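Local coordinates for uncharacterized protein (Bacteroides ovatus, PDB 3P02) that is of unknown function but carries a BT_3044-like C-terminal domain built on a large antiparallel beta sheet, at residues Tyr261-Asp275 with Asn290-Arg304. Numbering follows the deposited sequence.
Sequences YLKHTYIVISDIDFD and NMKGGLSVSRDLDTR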
loop_
_atom_site.group_PDB
_atom_site.type_symbol
_atom_site.label_atom_id
_atom_site.label_comp_id
_atom_site.label_asym_id
_atom_site.label_seq_id
_atom_site.Cartn_x
_atom_site.Cartn_y
_atom_site.Cartn_z
ATOM N N TYR A 261 -1.807 5.158 -26.473
ATOM C CA TYR A 261 -2.384 5.683 -25.230
ATOM C C TYR A 261 -1.534 5.252 -24.043
ATOM O O TYR A 261 -1.759 5.712 -22.919
ATOM C CB TYR A 261 -3.807 5.121 -25.027
ATOM C CG TYR A 261 -3.847 3.608 -25.033
ATOM C CD1 TYR A 261 -3.568 2.875 -23.880
ATOM C CD2 TYR A 261 -4.097 2.906 -26.211
ATOM C CE1 TYR A 261 -3.522 1.482 -23.903
ATOM C CE2 TYR A 261 -4.111 1.512 -26.232
ATOM C CZ TYR A 261 -3.823 0.806 -25.078
ATOM O OH TYR A 261 -3.811 -0.562 -25.112
ATOM N N LEU A 262 -0.608 4.305 -24.271
ATOM C CA LEU A 262 0.171 3.732 -23.190
ATOM C C LEU A 262 1.502 4.455 -22.976
ATOM O O LEU A 262 2.347 4.525 -23.880
ATOM C CB LEU A 262 0.409 2.235 -23.484
ATOM C CG LEU A 262 0.996 1.412 -22.327
ATOM C CD1 LEU A 262 -0.012 1.227 -21.205
ATOM C CD2 LEU A 262 1.476 0.058 -22.840
ATOM N N LYS A 263 1.684 4.966 -21.764
ATOM C CA LYS A 263 2.917 5.644 -21.390
ATOM C C LYS A 263 3.842 4.700 -20.632
ATOM O O LYS A 263 3.393 4.005 -19.725
ATOM C CB LYS A 263 2.585 6.865 -20.509
ATOM C CG LYS A 263 3.833 7.671 -20.077
ATOM C CD LYS A 263 3.470 9.106 -19.687
ATOM C CE LYS A 263 2.894 9.209 -18.309
ATOM N NZ LYS A 263 2.646 10.619 -17.902
ATOM N N HIS A 264 5.128 4.688 -20.992
ATOM C CA HIS A 264 6.144 3.974 -20.225
ATOM C C HIS A 264 6.882 5.011 -19.424
ATOM O O HIS A 264 7.373 5.984 -20.010
ATOM C CB HIS A 264 7.107 3.210 -21.132
ATOM C CG HIS A 264 6.433 2.171 -21.962
ATOM N ND1 HIS A 264 5.931 1.019 -21.403
ATOM C CD2 HIS A 264 6.192 2.161 -23.285
ATOM C CE1 HIS A 264 5.406 0.339 -22.407
ATOM N NE2 HIS A 264 5.537 0.991 -23.554
ATOM N N THR A 265 6.886 4.870 -18.090
ATOM C CA THR A 265 7.606 5.783 -17.208
ATOM C C THR A 265 8.707 5.008 -16.506
ATOM O O THR A 265 8.434 3.989 -15.850
ATOM C CB THR A 265 6.665 6.479 -16.227
ATOM O OG1 THR A 265 5.822 7.348 -16.993
ATOM C CG2 THR A 265 7.428 7.299 -15.176
ATOM N N TYR A 266 9.950 5.509 -16.614
ATOM C CA TYR A 266 11.114 4.841 -16.016
ATOM C C TYR A 266 11.748 5.686 -14.951
ATOM O O TYR A 266 11.926 6.894 -15.139
ATOM C CB TYR A 266 12.177 4.546 -17.112
ATOM C CG TYR A 266 11.613 3.937 -18.373
ATOM C CD1 TYR A 266 11.247 2.592 -18.422
ATOM C CD2 TYR A 266 11.451 4.702 -19.527
ATOM C CE1 TYR A 266 10.723 2.026 -19.588
ATOM C CE2 TYR A 266 10.948 4.142 -20.701
ATOM C CZ TYR A 266 10.601 2.802 -20.732
ATOM O OH TYR A 266 10.090 2.273 -21.890
ATOM N N ILE A 267 12.055 5.065 -13.801
ATOM C CA ILE A 267 12.818 5.714 -12.742
ATOM C C ILE A 267 13.984 4.806 -12.490
ATOM O O ILE A 267 13.783 3.616 -12.220
ATOM C CB ILE A 267 12.026 6.031 -11.456
ATOM C CG1 ILE A 267 10.819 6.917 -11.794
ATOM C CG2 ILE A 267 12.942 6.760 -10.426
ATOM C CD1 ILE A 267 9.839 7.082 -10.620
ATOM N N VAL A 268 15.200 5.337 -12.585
ATOM C CA VAL A 268 16.375 4.514 -12.340
ATOM C C VAL A 268 17.179 5.191 -11.247
ATOM O O VAL A 268 17.527 6.357 -11.382
ATOM C CB VAL A 268 17.222 4.245 -13.609
ATOM C CG1 VAL A 268 18.421 3.354 -13.276
ATOM C CG2 VAL A 268 16.376 3.609 -14.718
ATOM N N ILE A 269 17.419 4.471 -10.148
ATOM C CA ILE A 269 18.206 4.945 -8.999
ATOM C C ILE A 269 19.575 4.289 -9.076
ATOM O O ILE A 269 19.658 3.069 -9.207
ATOM C CB ILE A 269 17.499 4.617 -7.650
ATOM C CG1 ILE A 269 16.034 5.184 -7.589
ATOM C CG2 ILE A 269 18.341 5.054 -6.455
ATOM C CD1 ILE A 269 15.188 4.556 -6.492
ATOM N N SER A 270 20.636 5.077 -8.939
ATOM C CA SER A 270 21.995 4.544 -8.990
ATOM C C SER A 270 22.817 5.031 -7.817
ATOM O O SER A 270 22.337 5.833 -7.011
ATOM C CB SER A 270 22.686 4.940 -10.298
ATOM O OG SER A 270 21.973 4.501 -11.446
ATOM N N ASP A 271 24.035 4.499 -7.678
ATOM C CA ASP A 271 24.990 4.966 -6.679
ATOM C C ASP A 271 24.531 4.720 -5.232
ATOM O O ASP A 271 24.837 5.496 -4.329
ATOM C CB ASP A 271 25.355 6.455 -6.889
ATOM C CG ASP A 271 25.913 6.755 -8.254
ATOM O OD1 ASP A 271 26.713 5.944 -8.755
ATOM O OD2 ASP A 271 25.466 7.727 -8.859
ATOM N N ILE A 272 23.837 3.605 -5.013
ATOM C CA ILE A 272 23.522 3.158 -3.648
ATOM C C ILE A 272 24.722 2.332 -3.191
ATOM O O ILE A 272 25.155 1.436 -3.914
ATOM C CB ILE A 272 22.225 2.330 -3.593
ATOM C CG1 ILE A 272 21.034 3.182 -4.094
ATOM C CG2 ILE A 272 21.973 1.834 -2.142
ATOM C CD1 ILE A 272 19.706 2.311 -4.323
ATOM N N ASP A 273 25.235 2.620 -2.006
ATOM C CA ASP A 273 26.367 1.863 -1.458
ATOM C C ASP A 273 26.403 2.108 0.036
ATOM O O ASP A 273 26.809 3.184 0.472
ATOM C CB ASP A 273 27.702 2.260 -2.127
ATOM C CG ASP A 273 28.899 1.403 -1.743
ATOM O OD1 ASP A 273 28.812 0.668 -0.727
ATOM O OD2 ASP A 273 29.911 1.459 -2.458
ATOM N N PHE A 274 25.916 1.131 0.823
ATOM C CA PHE A 274 25.944 1.325 2.262
ATOM C C PHE A 274 26.173 0.056 3.016
ATOM O O PHE A 274 25.646 -1.005 2.661
ATOM C CB PHE A 274 24.646 1.997 2.782
ATOM C CG PHE A 274 23.372 1.195 2.558
ATOM C CD1 PHE A 274 22.947 0.243 3.496
ATOM C CD2 PHE A 274 22.619 1.365 1.411
ATOM C CE1 PHE A 274 21.765 -0.500 3.298
ATOM C CE2 PHE A 274 21.422 0.648 1.231
ATOM C CZ PHE A 274 21.015 -0.292 2.169
ATOM N N ASP A 275 26.883 0.191 4.139
ATOM C CA ASP A 275 27.027 -0.881 5.095
ATOM C C ASP A 275 25.870 -0.828 6.089
ATOM O O ASP A 275 25.375 0.252 6.409
ATOM C CB ASP A 275 28.355 -0.779 5.878
ATOM C CG ASP A 275 29.612 -1.066 5.099
ATOM O OD1 ASP A 275 29.516 -1.712 4.011
ATOM O OD2 ASP A 275 30.702 -0.733 5.609
ATOM N N ASN A 290 26.611 -5.216 3.395
ATOM C CA ASN A 290 26.660 -4.055 2.515
ATOM C C ASN A 290 25.664 -4.257 1.389
ATOM O O ASN A 290 25.505 -5.385 0.914
ATOM C CB ASN A 290 28.079 -3.877 1.932
ATOM C CG ASN A 290 28.141 -2.769 0.880
ATOM O OD1 ASN A 290 27.880 -2.986 -0.317
ATOM N ND2 ASN A 290 28.555 -1.578 1.284
HETATM N N MSE A 291 24.998 -3.192 0.971
HETATM C CA MSE A 291 24.141 -3.247 -0.225
HETATM C C MSE A 291 24.680 -2.228 -1.198
HETATM O O MSE A 291 24.878 -1.080 -0.809
HETATM C CB MSE A 291 22.660 -2.973 0.108
HETATM C CG MSE A 291 22.136 -4.042 1.076
HETATM SE SE MSE A 291 20.232 -4.029 1.209
HETATM C CE MSE A 291 19.799 -4.908 -0.399
ATOM N N LYS A 292 24.949 -2.652 -2.431
ATOM C CA LYS A 292 25.515 -1.748 -3.445
ATOM C C LYS A 292 24.874 -1.953 -4.785
ATOM O O LYS A 292 24.715 -3.081 -5.252
ATOM C CB LYS A 292 27.042 -1.992 -3.565
ATOM C CG LYS A 292 27.762 -1.090 -4.577
ATOM C CD LYS A 292 29.285 -1.274 -4.504
ATOM C CE LYS A 292 30.020 -0.341 -5.463
ATOM N NZ LYS A 292 29.844 1.119 -5.115
ATOM N N GLY A 293 24.610 -0.864 -5.460
ATOM C CA GLY A 293 24.036 -0.982 -6.797
ATOM C C GLY A 293 22.954 0.038 -7.034
ATOM O O GLY A 293 23.097 1.206 -6.667
ATOM N N GLY A 294 21.880 -0.418 -7.652
ATOM C CA GLY A 294 20.779 0.455 -7.979
ATOM C C GLY A 294 19.449 -0.247 -8.020
ATOM O O GLY A 294 19.343 -1.450 -7.740
ATOM N N LEU A 295 18.417 0.559 -8.269
ATOM C CA LEU A 295 17.019 0.124 -8.340
ATOM C C LEU A 295 16.353 0.729 -9.542
ATOM O O LEU A 295 16.760 1.797 -9.985
ATOM C CB LEU A 295 16.271 0.602 -7.091
ATOM C CG LEU A 295 16.804 0.065 -5.741
ATOM C CD1 LEU A 295 16.140 0.787 -4.561
ATOM C CD2 LEU A 295 16.555 -1.448 -5.606
ATOM N N SER A 296 15.320 0.087 -10.056
ATOM C CA SER A 296 14.624 0.684 -11.179
ATOM C C SER A 296 13.169 0.280 -11.190
ATOM O O SER A 296 12.789 -0.775 -10.656
ATOM C CB SER A 296 15.270 0.309 -12.511
ATOM O OG SER A 296 15.234 -1.085 -12.749
ATOM N N VAL A 297 12.344 1.150 -11.778
ATOM C CA VAL A 297 10.943 0.832 -12.005
ATOM C C VAL A 297 10.626 1.161 -13.462
ATOM O O VAL A 297 11.125 2.157 -14.018
ATOM C CB VAL A 297 9.959 1.506 -11.001
ATOM C CG1 VAL A 297 9.838 3.010 -11.228
ATOM C CG2 VAL A 297 8.571 0.840 -11.044
ATOM N N SER A 298 9.790 0.330 -14.066
ATOM C CA SER A 298 9.315 0.552 -15.424
ATOM C C SER A 298 7.783 0.442 -15.358
ATOM O O SER A 298 7.251 -0.655 -15.211
ATOM C CB SER A 298 9.933 -0.479 -16.370
ATOM O OG SER A 298 9.398 -0.357 -17.673
ATOM N N ARG A 299 7.094 1.586 -15.359
ATOM C CA ARG A 299 5.642 1.618 -15.252
ATOM C C ARG A 299 4.987 1.659 -16.615
ATOM O O ARG A 299 5.475 2.363 -17.487
ATOM C CB ARG A 299 5.167 2.864 -14.479
ATOM C CG ARG A 299 5.925 3.238 -13.199
ATOM C CD ARG A 299 5.133 4.281 -12.430
ATOM N NE ARG A 299 5.848 4.817 -11.261
ATOM C CZ ARG A 299 5.982 4.191 -10.086
ATOM N NH1 ARG A 299 5.532 2.951 -9.930
ATOM N NH2 ARG A 299 6.646 4.773 -9.087
ATOM N N ASP A 300 3.874 0.938 -16.777
ATOM C CA ASP A 300 2.996 0.970 -17.942
ATOM C C ASP A 300 1.735 1.638 -17.474
ATOM O O ASP A 300 1.090 1.153 -16.540
ATOM C CB ASP A 300 2.696 -0.443 -18.452
ATOM C CG ASP A 300 3.842 -1.121 -19.176
ATOM O OD1 ASP A 300 4.912 -0.496 -19.312
ATOM O OD2 ASP A 300 3.675 -2.288 -19.576
ATOM N N LEU A 301 1.444 2.806 -18.034
ATOM C CA LEU A 301 0.307 3.589 -17.589
ATOM C C LEU A 301 -0.631 3.853 -18.733
ATOM O O LEU A 301 -0.217 4.384 -19.776
ATOM C CB LEU A 301 0.792 4.928 -17.010
ATOM C CG LEU A 301 1.775 4.839 -15.823
ATOM C CD1 LEU A 301 2.508 6.180 -15.628
ATOM C CD2 LEU A 301 1.049 4.400 -14.543
ATOM N N ASP A 302 -1.898 3.507 -18.534
ATOM C CA ASP A 302 -2.899 3.800 -19.547
ATOM C C ASP A 302 -3.312 5.238 -19.287
ATOM O O ASP A 302 -4.021 5.511 -18.310
ATOM C CB ASP A 302 -4.065 2.804 -19.457
ATOM C CG ASP A 302 -5.157 3.019 -20.488
ATOM O OD1 ASP A 302 -5.258 4.152 -21.022
ATOM O OD2 ASP A 302 -5.971 2.075 -20.696
ATOM N N THR A 303 -2.866 6.159 -20.164
ATOM C CA THR A 303 -3.105 7.592 -19.950
ATOM C C THR A 303 -4.590 7.980 -20.075
ATOM O O THR A 303 -4.917 9.148 -19.844
ATOM C CB THR A 303 -2.274 8.431 -20.914
ATOM O OG1 THR A 303 -2.715 8.167 -22.230
ATOM C CG2 THR A 303 -0.766 8.166 -20.787
ATOM N N ARG A 304 -5.470 7.035 -20.444
ATOM C CA ARG A 304 -6.905 7.308 -20.579
ATOM C C ARG A 304 -7.635 7.081 -19.285
ATOM O O ARG A 304 -8.820 7.399 -19.192
ATOM C CB ARG A 304 -7.519 6.398 -21.653
ATOM C CG ARG A 304 -6.871 6.552 -23.026
ATOM C CD ARG A 304 -7.213 5.460 -24.001
ATOM N NE ARG A 304 -6.929 4.134 -23.436
ATOM C CZ ARG A 304 -7.157 2.983 -24.057
ATOM N NH1 ARG A 304 -7.607 2.973 -25.305
ATOM N NH2 ARG A 304 -6.953 1.825 -23.424
HETATM O O HOH W 1 7.484 1.036 -18.975
HETATM O O HOH W 2 26.784 1.921 -6.086
#
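Leu262-Asp275 and Asn290-Asp302 are the arms of a long antiparallel beta hairpin in the C-terminal sheet, in register from Leu262-Asp302 to Ile269-Leu295 and again from Ile272-Gly293 to Asp275-Asn290. The beta bulge between these runs shifts the register by one; opposite it the chain turns a corner at Gly293, whose backbone angles call for glycine. At the open end, the guanidinium of Arg304 lies flat on one face of the Tyr261 ring, planes 6° apart and CZ of Arg304 3.6 Å from the ring centroid, a stacked cation-pi pair. A side-on salt bridge to Asp302 fixes its rotation: NE of Arg304 donates to OD1 and NH2 to OD2, both on the syn side, while Arg304 N closes an Asx turn on OD1 of Asp302. Replacing Asp302 by an alanine would probably leave the Arg304 guanidinium without its counter-charge and free to swing off the ring. The backbone O of Tyr261 accepts from both N and OG1 of Thr303. His264 ND1 donates in its ring plane to OD1 of Asp300 (2.8 Å), which it meets from above the carboxylate, with a bent N-H...O angle of 134°; NE2 of His264 is held by Asp256. On the opposite face of the sheet, CD1 of Ile272 packs 3.9 Å from CD1 of Leu295, and CB of Met291, a selenomethionine, sits over one face of the Phe274 ring, toward its rim, in a CH-pi contact. Toward the turn, ND2 of Asn290 bridges two carboxylates, reaching OD1 of Asp273 (3.0 Å, nearly straight) and OD1 of Asp275, whose OD2 is bound by Tyr244 OH. Asp273 CG, turned anti to its N (chi1 -173°), also lets OD2 form a salt bridge with NZ of Lys292 at 2.7 Å. Polar pairs thus tie both ends of a ladder whose Ile267, Ile269, Leu295 and Val297 face is buried and apolar, and Lys292 and Arg304 would be expected to offset neighbouring carboxylate charge.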